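Long-range contact in dioxygenase (Pseudomonas brassicacearum, PDB 5V2D), which probably cleaves the central double bond of lignostilbenes with molecular oxygen, using an iron ion held by four histidines: residues Asn137-Leu151 with Leu154-Leu168. Residues are numbered along the deposited sequence; the frame is centred on the assembly and turned at random.
Sequences NTTANTSVIPHNGVL and LKEDALPWAMDLETL
Thr138 sends its hydroxyl to Asp157, OG1 donating to OD1 at 2.8 Å on the syn side of the carboxylate, 17° out of its plane. A chi1 of -157° turns Thr138 OG1 to Asp157 and puts CG2 between the backbone N and the carbonyl carbon, where it meets the Trp161 indole obliquely, 3.6 Å from NE1. Two waters tie Asp157 OD2 to Asn137, one through the backbone O and one through ND2, while Asn137 OD1 accepts from Asn120 ND2; an alanine in place of Asp157 would probably leave the Thr138 hydroxyl without its acceptor and both waters less firmly held. Lys155, bent at chi2 and chi3, runs its CG past Thr138 OG1 and crosses the Thr142 side chain at about a right angle, CD near OG1, ending in a weak NZ bond to Asn141 OD1; Asn141 ND2 hydrogen-bonds Gly83 O. Beyond lies a classic beta bulge in one blade of the seven-bladed propeller of carotenoid-cleavage oxygenases: Thr142 N and Ser143 N both donate to Leu154 O. The Thr142 side chain comes within about 4 Å of the iron, while Glu156 OE1 accepts a hydrogen bond from a water that also donates to Thr142 OG1, and is hydrogen-bonded to ND1 of the iron ligand His239. Farther out, Leu151 and Met163 form an antiparallel hydrogen-bonded pair, and Leu165 CD2 lies 3.8 Å from Leu151 CB.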
ATOM      1  N   ASN A 137      -9.579   0.542 -16.722  1.00 23.10           N
ATOM      2  CA  ASN A 137     -10.062  -0.320 -15.603  1.00 22.82           C
ATOM      3  C   ASN A 137      -9.611   0.139 -14.202  1.00 22.33           C
ATOM      4  O   ASN A 137      -9.946  -0.533 -13.250  1.00 23.63           O
ATOM      5  CB  ASN A 137      -9.569  -1.754 -15.828  1.00 21.85           C
ATOM      6  CG  ASN A 137     -10.469  -2.811 -15.202  1.00 23.09           C
ATOM      7  OD1 ASN A 137     -11.725  -2.659 -15.236  1.00 23.21           O
ATOM      8  ND2 ASN A 137      -9.875  -3.893 -14.635  1.00 23.79           N
ATOM      9  N   THR A 138      -8.793   1.179 -14.087  1.00 21.71           N
ATOM     10  CA  THR A 138      -8.187   1.512 -12.807  1.00 21.87           C
ATOM     11  C   THR A 138      -9.162   2.115 -11.817  1.00 22.15           C
ATOM     12  O   THR A 138     -10.064   2.833 -12.183  1.00 21.83           O
ATOM     13  CB  THR A 138      -6.922   2.407 -12.934  1.00 20.54           C
ATOM     14  OG1 THR A 138      -6.137   2.223 -11.757  1.00 21.98           O
ATOM     15  CG2 THR A 138      -7.260   3.848 -13.089  1.00 20.61           C
ATOM     16  N   THR A 139      -8.911   1.826 -10.544  1.00 21.77           N
ATOM     17  CA  THR A 139      -9.591   2.483  -9.416  1.00 22.01           C
ATOM     18  C   THR A 139      -8.741   3.445  -8.599  1.00 21.05           C
ATOM     19  O   THR A 139      -9.252   4.053  -7.683  1.00 21.30           O
ATOM     20  CB  THR A 139     -10.076   1.379  -8.417  1.00 21.84           C
ATOM     21  OG1 THR A 139      -8.948   0.544  -8.087  1.00 21.76           O
ATOM     22  CG2 THR A 139     -11.195   0.570  -9.060  1.00 22.19           C
ATOM     23  N   ALA A 140      -7.443   3.596  -8.908  1.00 22.64           N
ATOM     24  CA  ALA A 140      -6.557   4.570  -8.287  1.00 22.17           C
ATOM     25  C   ALA A 140      -6.658   4.468  -6.756  1.00 22.24           C
ATOM     26  O   ALA A 140      -6.780   5.496  -6.114  1.00 21.89           O
ATOM     27  CB  ALA A 140      -6.913   5.961  -8.765  1.00 22.82           C
ATOM     28  N   ASN A 141      -6.613   3.242  -6.222  1.00 21.83           N
ATOM     29  CA  ASN A 141      -7.020   2.942  -4.848  1.00 22.16           C
ATOM     30  C   ASN A 141      -5.959   2.531  -3.847  1.00 21.66           C
ATOM     31  O   ASN A 141      -6.331   2.137  -2.735  1.00 20.57           O
ATOM     32  CB  ASN A 141      -8.143   1.915  -4.893  1.00 21.78           C
ATOM     33  CG  ASN A 141      -7.676   0.536  -5.206  1.00 22.14           C
ATOM     34  OD1 ASN A 141      -6.537   0.331  -5.573  1.00 19.62           O
ATOM     35  ND2 ASN A 141      -8.592  -0.445  -5.047  1.00 20.20           N
ATOM     36  N   THR A 142      -4.671   2.570  -4.243  1.00 21.57           N
ATOM     37  CA  THR A 142      -3.647   1.882  -3.465  1.00 21.59           C
ATOM     38  C   THR A 142      -2.735   2.780  -2.686  1.00 21.71           C
ATOM     39  O   THR A 142      -2.463   2.510  -1.483  1.00 20.84           O
ATOM     40  CB  THR A 142      -2.869   0.898  -4.359  1.00 22.20           C
ATOM     41  OG1 THR A 142      -3.789  -0.064  -4.867  1.00 24.02           O
ATOM     42  CG2 THR A 142      -1.818   0.147  -3.600  1.00 23.45           C
ATOM     43  N   SER A 143      -2.238   3.857  -3.304  1.00 20.99           N
ATOM     44  CA  SER A 143      -1.413   4.811  -2.578  1.00 22.08           C
ATOM     45  C   SER A 143      -1.677   6.207  -3.007  1.00 21.98           C
ATOM     46  O   SER A 143      -2.264   6.475  -4.040  1.00 20.71           O
ATOM     47  CB  SER A 143       0.098   4.586  -2.860  1.00 25.94           C
ATOM     48  OG  SER A 143       0.515   3.298  -2.440  1.00 29.93           O
ATOM     49  N   VAL A 144      -1.158   7.145  -2.209  1.00 20.75           N
ATOM     50  CA  VAL A 144      -1.177   8.554  -2.535  1.00 21.93           C
ATOM     51  C   VAL A 144       0.184   9.132  -2.260  1.00 22.10           C
ATOM     52  O   VAL A 144       0.861   8.713  -1.320  1.00 25.08           O
ATOM     53  CB  VAL A 144      -2.296   9.314  -1.776  1.00 22.32           C
ATOM     54  CG1 VAL A 144      -3.662   9.046  -2.364  1.00 22.56           C
ATOM     55  CG2 VAL A 144      -2.318   8.949  -0.288  1.00 23.22           C
ATOM     56  N   ILE A 145       0.625  10.079  -3.085  1.00 23.21           N
ATOM     57  CA  ILE A 145       1.891  10.774  -2.840  1.00 24.30           C
ATOM     58  C   ILE A 145       1.846  12.152  -3.455  1.00 24.31           C
ATOM     59  O   ILE A 145       1.281  12.313  -4.527  1.00 26.25           O
ATOM     60  CB  ILE A 145       3.081   9.963  -3.401  1.00 27.46           C
ATOM     61  CG1 ILE A 145       4.352  10.363  -2.730  1.00 28.94           C
ATOM     62  CG2 ILE A 145       3.230  10.103  -4.931  1.00 30.17           C
ATOM     63  CD1 ILE A 145       5.521   9.488  -3.078  1.00 35.07           C
ATOM     64  N   PRO A 146       2.395  13.174  -2.770  1.00 25.66           N
ATOM     65  CA  PRO A 146       2.492  14.500  -3.413  1.00 26.67           C
ATOM     66  C   PRO A 146       3.598  14.520  -4.447  1.00 24.83           C
ATOM     67  O   PRO A 146       4.663  13.998  -4.220  1.00 24.71           O
ATOM     68  CB  PRO A 146       2.898  15.473  -2.244  1.00 26.72           C
ATOM     69  CG  PRO A 146       2.725  14.687  -1.028  1.00 25.54           C
ATOM     70  CD  PRO A 146       2.936  13.230  -1.418  1.00 26.08           C
ATOM     71  N   HIS A 147       3.328  15.140  -5.580  1.00 26.69           N
ATOM     72  CA  HIS A 147       4.366  15.270  -6.632  1.00 28.59           C
ATOM     73  C   HIS A 147       3.990  16.435  -7.556  1.00 29.69           C
ATOM     74  O   HIS A 147       2.875  16.537  -8.057  1.00 27.36           O
ATOM     75  CB  HIS A 147       4.522  13.960  -7.420  1.00 29.24           C
ATOM     76  CG  HIS A 147       5.309  14.123  -8.688  1.00 29.84           C
ATOM     77  ND1 HIS A 147       6.684  14.295  -8.672  1.00 27.40           N
ATOM     78  CD2 HIS A 147       4.908  14.212  -9.986  1.00 27.71           C
ATOM     79  CE1 HIS A 147       7.104  14.422  -9.930  1.00 29.34           C
ATOM     80  NE2 HIS A 147       6.056  14.385 -10.748  1.00 29.28           N
ATOM     81  N   ASN A 148       4.954  17.363  -7.728  1.00 31.47           N
ATOM     82  CA  ASN A 148       4.847  18.455  -8.710  1.00 30.15           C
ATOM     83  C   ASN A 148       3.539  19.193  -8.613  1.00 29.70           C
ATOM     84  O   ASN A 148       2.827  19.404  -9.624  1.00 31.87           O
ATOM     85  CB  ASN A 148       5.019  17.818 -10.116  1.00 31.68           C
ATOM     86  CG  ASN A 148       5.262  18.823 -11.215  1.00 33.77           C
ATOM     87  OD1 ASN A 148       5.698  19.928 -10.951  1.00 34.66           O
ATOM     88  ND2 ASN A 148       4.980  18.411 -12.481  1.00 35.44           N
ATOM     89  N   GLY A 149       3.165  19.543  -7.400  1.00 28.56           N
ATOM     90  CA  GLY A 149       2.039  20.413  -7.164  1.00 30.52           C
ATOM     91  C   GLY A 149       0.660  19.757  -7.140  1.00 30.50           C
ATOM     92  O   GLY A 149      -0.351  20.427  -7.007  1.00 31.42           O
ATOM     93  N   VAL A 150       0.629  18.431  -7.298  1.00 29.27           N
ATOM     94  CA  VAL A 150      -0.604  17.674  -7.143  1.00 27.03           C
ATOM     95  C   VAL A 150      -0.434  16.505  -6.177  1.00 27.04           C
ATOM     96  O   VAL A 150       0.677  16.139  -5.766  1.00 25.29           O
ATOM     97  CB  VAL A 150      -1.154  17.175  -8.520  1.00 27.46           C
ATOM     98  CG1 VAL A 150      -1.388  18.330  -9.453  1.00 28.24           C
ATOM     99  CG2 VAL A 150      -0.258  16.161  -9.181  1.00 25.52           C
ATOM    100  N   LEU A 151      -1.584  15.913  -5.802  1.00 25.96           N
ATOM    101  CA  LEU A 151      -1.590  14.615  -5.121  1.00 24.86           C
ATOM    102  C   LEU A 151      -1.828  13.519  -6.197  1.00 25.19           C
ATOM    103  O   LEU A 151      -2.780  13.626  -6.975  1.00 24.48           O
ATOM    104  CB  LEU A 151      -2.752  14.551  -4.137  1.00 24.33           C
ATOM    105  CG  LEU A 151      -2.652  13.308  -3.192  1.00 24.05           C
ATOM    106  CD1 LEU A 151      -1.531  13.471  -2.204  1.00 25.80           C
ATOM    107  CD2 LEU A 151      -3.945  13.064  -2.464  1.00 25.04           C
ATOM    108  N   LEU A 154      -2.622   6.421  -6.861  1.00 21.37           N
ATOM    109  CA  LEU A 154      -1.923   5.446  -7.670  1.00 22.30           C
ATOM    110  C   LEU A 154      -2.531   4.031  -7.528  1.00 22.90           C
ATOM    111  O   LEU A 154      -2.930   3.598  -6.439  1.00 20.48           O
ATOM    112  CB  LEU A 154      -0.489   5.378  -7.280  1.00 24.27           C
ATOM    113  CG  LEU A 154       0.252   6.720  -7.307  1.00 26.11           C
ATOM    114  CD1 LEU A 154       0.826   7.005  -5.898  1.00 27.20           C
ATOM    115  CD2 LEU A 154       1.388   6.628  -8.309  1.00 26.57           C
ATOM    116  N   LYS A 155      -2.442   3.298  -8.629  1.00 23.20           N
ATOM    117  CA  LYS A 155      -2.684   1.908  -8.614  1.00 24.30           C
ATOM    118  C   LYS A 155      -1.923   1.274  -9.792  1.00 23.29           C
ATOM    119  O   LYS A 155      -1.911   1.797 -10.850  1.00 22.51           O
ATOM    120  CB  LYS A 155      -4.140   1.790  -8.795  1.00 26.33           C
ATOM    121  CG  LYS A 155      -4.715   0.556  -9.240  1.00 35.06           C
ATOM    122  CD  LYS A 155      -4.789  -0.429  -8.319  1.00 35.58           C
ATOM    123  CE  LYS A 155      -6.038  -1.271  -8.650  1.00 34.99           C
ATOM    124  NZ  LYS A 155      -5.956  -2.275  -7.510  1.00 37.66           N
ATOM    125  N   GLU A 156      -1.325   0.140  -9.521  1.00 23.30           N
ATOM    126  CA  GLU A 156      -0.247  -0.403 -10.339  1.00 25.24           C
ATOM    127  C   GLU A 156      -0.670  -0.970 -11.688  1.00 25.00           C
ATOM    128  O   GLU A 156       0.186  -1.454 -12.444  1.00 25.69           O
ATOM    129  CB  GLU A 156       0.534  -1.477  -9.564  1.00 26.90           C
ATOM    130  CG  GLU A 156      -0.276  -2.786  -9.322  1.00 27.69           C
ATOM    131  CD  GLU A 156       0.313  -3.575  -8.137  1.00 31.31           C
ATOM    132  OE1 GLU A 156       0.467  -2.977  -7.046  1.00 36.03           O
ATOM    133  OE2 GLU A 156       0.628  -4.786  -8.295  1.00 31.10           O
ATOM    134  N   ASP A 157      -1.946  -0.913 -12.011  1.00 23.78           N
ATOM    135  CA  ASP A 157      -2.476  -1.366 -13.326  1.00 23.96           C
ATOM    136  C   ASP A 157      -2.597  -0.239 -14.324  1.00 25.41           C
ATOM    137  O   ASP A 157      -3.041  -0.461 -15.422  1.00 22.43           O
ATOM    138  CB  ASP A 157      -3.830  -2.068 -13.189  1.00 24.40           C
ATOM    139  CG  ASP A 157      -4.927  -1.184 -12.661  1.00 26.94           C
ATOM    140  OD1 ASP A 157      -4.637  -0.050 -12.152  1.00 24.39           O
ATOM    141  OD2 ASP A 157      -6.140  -1.652 -12.717  1.00 28.94           O
ATOM    142  N   ALA A 158      -2.218   0.998 -13.954  1.00 24.03           N
ATOM    143  CA  ALA A 158      -2.431   2.133 -14.828  1.00 24.95           C
ATOM    144  C   ALA A 158      -1.602   3.327 -14.371  1.00 24.74           C
ATOM    145  O   ALA A 158      -0.953   3.267 -13.309  1.00 22.84           O
ATOM    146  CB  ALA A 158      -3.914   2.483 -14.864  1.00 26.84           C
ATOM    147  N   LEU A 159      -1.663   4.392 -15.157  1.00 25.23           N
ATOM    148  CA  LEU A 159      -1.090   5.654 -14.757  1.00 25.39           C
ATOM    149  C   LEU A 159      -1.914   6.213 -13.600  1.00 24.72           C
ATOM    150  O   LEU A 159      -3.090   5.854 -13.420  1.00 23.11           O
ATOM    151  CB  LEU A 159      -1.172   6.629 -15.946  1.00 28.69           C
ATOM    152  CG  LEU A 159      -0.181   6.359 -17.113  1.00 32.54           C
ATOM    153  CD1 LEU A 159      -0.558   7.282 -18.266  1.00 34.69           C
ATOM    154  CD2 LEU A 159       1.203   6.667 -16.676  1.00 37.07           C
ATOM    155  N   PRO A 160      -1.323   7.081 -12.799  1.00 25.39           N
ATOM    156  CA  PRO A 160      -2.000   7.617 -11.638  1.00 25.89           C
ATOM    157  C   PRO A 160      -2.960   8.697 -12.007  1.00 26.28           C
ATOM    158  O   PRO A 160      -2.951   9.151 -13.153  1.00 25.69           O
ATOM    159  CB  PRO A 160      -0.847   8.201 -10.802  1.00 26.57           C
ATOM    160  CG  PRO A 160       0.291   8.385 -11.730  1.00 25.83           C
ATOM    161  CD  PRO A 160       0.097   7.518 -12.903  1.00 25.93           C
ATOM    162  N   TRP A 161      -3.808   9.083 -11.047  1.00 24.12           N
ATOM    163  CA  TRP A 161      -4.797  10.119 -11.193  1.00 24.35           C
ATOM    164  C   TRP A 161      -4.417  11.289 -10.252  1.00 25.65           C
ATOM    165  O   TRP A 161      -4.046  11.088  -9.093  1.00 26.00           O
ATOM    166  CB  TRP A 161      -6.204   9.581 -10.864  1.00 24.32           C
ATOM    167  CG  TRP A 161      -6.712   8.835 -12.010  1.00 24.79           C
ATOM    168  CD1 TRP A 161      -6.233   7.666 -12.500  1.00 25.91           C
ATOM    169  CD2 TRP A 161      -7.701   9.288 -12.935  1.00 25.81           C
ATOM    170  NE1 TRP A 161      -6.888   7.354 -13.658  1.00 28.82           N
ATOM    171  CE2 TRP A 161      -7.787   8.335 -13.954  1.00 25.84           C
ATOM    172  CE3 TRP A 161      -8.535  10.391 -12.985  1.00 25.44           C
ATOM    173  CZ2 TRP A 161      -8.701   8.456 -15.002  1.00 26.27           C
ATOM    174  CZ3 TRP A 161      -9.440  10.514 -14.022  1.00 26.46           C
ATOM    175  CH2 TRP A 161      -9.499   9.577 -15.026  1.00 25.68           C
ATOM    176  N   ALA A 162      -4.408  12.502 -10.807  1.00 25.67           N
ATOM    177  CA  ALA A 162      -4.064  13.669 -10.009  1.00 27.39           C
ATOM    178  C   ALA A 162      -5.272  14.269  -9.348  1.00 25.48           C
ATOM    179  O   ALA A 162      -6.371  14.281  -9.927  1.00 27.12           O
ATOM    180  CB  ALA A 162      -3.326  14.684 -10.875  1.00 27.73           C
ATOM    181  N   MET A 163      -5.037  14.741  -8.132  1.00 24.67           N
ATOM    182  CA  MET A 163      -5.982  15.451  -7.351  1.00 25.56           C
ATOM    183  C   MET A 163      -5.418  16.750  -6.786  1.00 27.19           C
ATOM    184  O   MET A 163      -4.215  16.882  -6.529  1.00 26.79           O
ATOM    185  CB  MET A 163      -6.459  14.543  -6.233  1.00 26.30           C
ATOM    186  CG  MET A 163      -7.035  13.183  -6.739  1.00 29.42           C
ATOM    187  SD  MET A 163      -7.345  12.196  -5.235  1.00 33.98           S
ATOM    188  CE  MET A 163      -9.109  12.509  -4.997  1.00 31.67           C
ATOM    189  N   ASP A 164      -6.324  17.693  -6.527  1.00 26.19           N
ATOM    190  CA  ASP A 164      -5.920  18.976  -5.930  1.00 29.47           C
ATOM    191  C   ASP A 164      -5.510  18.697  -4.467  1.00 27.96           C
ATOM    192  O   ASP A 164      -6.275  18.043  -3.695  1.00 25.72           O
ATOM    193  CB  ASP A 164      -7.077  19.960  -5.989  1.00 29.95           C
ATOM    194  CG  ASP A 164      -6.724  21.302  -5.397  1.00 34.32           C
ATOM    195  OD1 ASP A 164      -6.557  21.484  -4.173  1.00 29.55           O
ATOM    196  OD2 ASP A 164      -6.629  22.226  -6.176  1.00 38.68           O
ATOM    197  N   LEU A 165      -4.340  19.173  -4.078  1.00 29.15           N
ATOM    198  CA  LEU A 165      -3.828  18.945  -2.711  1.00 28.32           C
ATOM    199  C   LEU A 165      -4.750  19.484  -1.583  1.00 29.56           C
ATOM    200  O   LEU A 165      -4.808  18.908  -0.518  1.00 30.62           O
ATOM    201  CB  LEU A 165      -2.482  19.611  -2.569  1.00 29.84           C
ATOM    202  CG  LEU A 165      -1.347  18.812  -3.293  1.00 28.24           C
ATOM    203  CD1 LEU A 165      -0.151  19.742  -3.588  1.00 30.65           C
ATOM    204  CD2 LEU A 165      -0.949  17.512  -2.511  1.00 27.59           C
ATOM    205  N   GLU A 166      -5.507  20.563  -1.841  1.00 32.00           N
ATOM    206  CA  GLU A 166      -6.369  21.129  -0.817  1.00 33.55           C
ATOM    207  C   GLU A 166      -7.769  20.600  -0.885  1.00 32.28           C
ATOM    208  O   GLU A 166      -8.279  20.175   0.126  1.00 35.50           O
ATOM    209  CB  GLU A 166      -6.397  22.645  -0.908  1.00 41.54           C
ATOM    210  CG  GLU A 166      -4.974  23.230  -0.714  1.00 50.70           C
ATOM    211  CD  GLU A 166      -4.954  24.748  -0.508  1.00 58.55           C
ATOM    212  OE1 GLU A 166      -4.212  25.222   0.405  1.00 62.88           O
ATOM    213  OE2 GLU A 166      -5.699  25.463  -1.252  1.00 59.99           O
ATOM    214  N   THR A 167      -8.397  20.608  -2.059  1.00 30.80           N
ATOM    215  CA  THR A 167      -9.802  20.247  -2.158  1.00 29.55           C
ATOM    216  C   THR A 167     -10.058  18.760  -2.457  1.00 29.45           C
ATOM    217  O   THR A 167     -11.163  18.323  -2.349  1.00 27.59           O
ATOM    218  CB  THR A 167     -10.505  21.023  -3.291  1.00 29.45           C
ATOM    219  OG1 THR A 167      -9.969  20.594  -4.523  1.00 28.22           O
ATOM    220  CG2 THR A 167     -10.281  22.550  -3.173  1.00 33.49           C
ATOM    221  N   LEU A 168      -9.053  18.059  -2.926  1.00 27.89           N
ATOM    222  CA  LEU A 168      -9.190  16.649  -3.405  1.00 29.25           C
ATOM    223  C   LEU A 168     -10.112  16.540  -4.634  1.00 30.70           C
ATOM    224  O   LEU A 168     -10.583  15.446  -4.967  1.00 29.27           O
ATOM    225  CB  LEU A 168      -9.568  15.716  -2.285  1.00 26.48           C
ATOM    226  CG  LEU A 168      -8.582  15.650  -1.129  1.00 26.45           C
ATOM    227  CD1 LEU A 168      -9.228  14.687  -0.069  1.00 29.20           C
ATOM    228  CD2 LEU A 168      -7.248  15.130  -1.611  1.00 28.65           C
TER
HETATM  229  O   HOH W   1      -8.394  -1.855 -11.386  1.00 23.36           O
HETATM  230  O   HOH W   2      -6.968  -3.506 -14.389  1.00 26.12           O
HETATM  231  O   HOH W   3      -4.235   4.485 -11.262  1.00 30.48           O
HETATM  232  O   HOH W   4      -1.652  -1.172  -6.940  1.00 24.97           O
HETATM  233  O   HOH W   5      -2.929  20.795  -6.022  1.00 30.24           O